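Local coordinates for protein Hsp70/Hsp90 co-chaperone CNS1 (Saccharomyces cerevisiae, PDB 6HFM) that is the C-terminal wheel domain of a co-chaperone that binds Hsp90 and Hsp70 and stimulates the Hsp70 ATPase, at residues 36-39 against 45-48. Residues are numbered along the deposited sequence; the frame is centred on the assembly and turned at random.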
loop_
_atom_site.group_PDB
_atom_site.type_symbol
_atom_site.label_atom_id
_atom_site.label_comp_id
_atom_site.label_asym_id
_atom_site.label_seq_id
_atom_site.Cartn_x
_atom_site.Cartn_y
_atom_site.Cartn_z
ATOM N N ARG A 36 5.777 -9.111 -10.065
ATOM C CA ARG A 36 6.036 -10.453 -10.603
ATOM C C ARG A 36 5.596 -11.566 -9.663
ATOM O O ARG A 36 5.486 -11.360 -8.455
ATOM C CB ARG A 36 7.534 -10.621 -10.909
ATOM C CG ARG A 36 8.431 -10.731 -9.684
ATOM C CD ARG A 36 9.901 -10.771 -10.081
ATOM N NE ARG A 36 10.699 -11.519 -9.108
ATOM C CZ ARG A 36 11.054 -11.075 -7.902
ATOM N NH1 ARG A 36 10.690 -9.867 -7.475
ATOM N NH2 ARG A 36 11.783 -11.852 -7.105
ATOM N N LEU A 37 5.355 -12.736 -10.248
ATOM C CA LEU A 37 5.262 -13.990 -9.504
ATOM C C LEU A 37 6.676 -14.480 -9.227
ATOM O O LEU A 37 7.529 -14.441 -10.119
ATOM C CB LEU A 37 4.507 -15.042 -10.318
ATOM C CG LEU A 37 3.019 -14.757 -10.552
ATOM C CD1 LEU A 37 2.470 -15.611 -11.692
ATOM C CD2 LEU A 37 2.223 -14.985 -9.277
ATOM N N GLU A 38 6.913 -14.954 -8.004
ATOM C CA GLU A 38 8.238 -15.452 -7.606
ATOM C C GLU A 38 8.727 -16.536 -8.566
ATOM O O GLU A 38 9.891 -16.534 -8.966
ATOM C CB GLU A 38 8.221 -15.960 -6.165
ATOM C CG GLU A 38 9.607 -16.171 -5.579
ATOM C CD GLU A 38 9.610 -16.297 -4.065
ATOM O OE1 GLU A 38 10.685 -16.055 -3.470
ATOM O OE2 GLU A 38 8.561 -16.642 -3.466
ATOM N N ASP A 39 7.821 -17.439 -8.947
ATOM C CA ASP A 39 8.064 -18.414 -10.011
ATOM C C ASP A 39 7.175 -18.005 -11.183
ATOM O O ASP A 39 5.962 -18.186 -11.108
ATOM C CB ASP A 39 7.721 -19.828 -9.534
ATOM C CG ASP A 39 8.695 -20.352 -8.490
ATOM O OD1 ASP A 39 8.462 -21.465 -7.968
ATOM O OD2 ASP A 39 9.696 -19.661 -8.186
ATOM N N SER A 45 2.620 -19.308 -6.792
ATOM C CA SER A 45 3.796 -18.745 -6.133
ATOM C C SER A 45 3.476 -17.334 -5.651
ATOM O O SER A 45 2.455 -16.749 -6.030
ATOM C CB SER A 45 5.021 -18.768 -7.053
ATOM O OG SER A 45 4.902 -17.895 -8.156
ATOM N N GLN A 46 4.334 -16.800 -4.791
ATOM C CA GLN A 46 4.058 -15.512 -4.158
ATOM C C GLN A 46 4.146 -14.371 -5.165
ATOM O O GLN A 46 5.154 -14.213 -5.849
ATOM C CB GLN A 46 5.012 -15.256 -2.992
ATOM C CG GLN A 46 4.845 -16.246 -1.853
ATOM C CD GLN A 46 5.918 -16.118 -0.790
ATOM O OE1 GLN A 46 6.296 -15.011 -0.394
ATOM N NE2 GLN A 46 6.410 -17.260 -0.309
ATOM N N LEU A 47 3.061 -13.611 -5.270
ATOM C CA LEU A 47 3.052 -12.341 -5.988
ATOM C C LEU A 47 3.829 -11.304 -5.178
ATOM O O LEU A 47 3.613 -11.155 -3.975
ATOM C CB LEU A 47 1.617 -11.874 -6.220
ATOM C CG LEU A 47 1.411 -10.617 -7.068
ATOM C CD1 LEU A 47 1.958 -10.775 -8.478
ATOM C CD2 LEU A 47 -0.065 -10.244 -7.112
ATOM N N ILE A 48 4.735 -10.599 -5.854
ATOM C CA ILE A 48 5.631 -9.628 -5.223
ATOM C C ILE A 48 5.407 -8.276 -5.905
ATOM O O ILE A 48 5.510 -8.182 -7.131
ATOM C CB ILE A 48 7.102 -10.060 -5.379
ATOM C CG1 ILE A 48 7.343 -11.405 -4.680
ATOM C CG2 ILE A 48 8.043 -9.018 -4.793
ATOM C CD1 ILE A 48 8.599 -12.123 -5.124
HETATM O O HOH W 1 6.657 -18.558 -4.120
#
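Arg-36 and Ile-48 form the antiparallel hydrogen-bonded pair of a small beta hairpin, joined by two backbone bonds: Arg-36 N to Ile-48 O (3.1 Å) and Ile-48 N to Arg-36 O (2.8 Å). Leu-37 and Leu-47 follow as the non-hydrogen-bonded pair, and Glu-38 N donates to Gln-46 O over 2.9 Å, a further backbone bond on the turn side of the leucine pair.

Ser-45 then takes the pairing over with its side chain. Its OG sits between its own backbone N and carbonyl carbon (chi1 68°), a rotation that brings the hydroxyl to Asp-39 N, which donates to it over 3.1 Å. The same OG bonds Asp-42 O, so one hydroxyl holds Asp-39 N and Asp-42 O together at the turn. A water bridges Glu-38 and Gln-46, donating to Glu-38 OE2 (2.8 Å) and accepting from Gln-46 N. The Glu-38 and Gln-46 side chains run side by side, with carboxylate and amide planes 76° apart, while Gln-46 OE1 turns to Ser-68 OG. Arg-36 NH1 makes a salt bridge to Glu-66.

Side-chain packing differs on the two faces. On one, Ile-48 CD1 lies 3.5 Å above the plane of the Arg-36 guanidinium, toward its rim, and 4.0 Å from Glu-38 CB. On the other, Leu-37 CD2 and Leu-47 CD1 approach to 4.3 Å, both residues buried.

This leucine face packs on helix 4-15, where both side chains touch Leu-9, and Leu-47 also reaches Ile-18. Strand 36-37 thus pairs with the start of strand 47-55, which continues into the mixed sheet between strands 60-68 and 139-145.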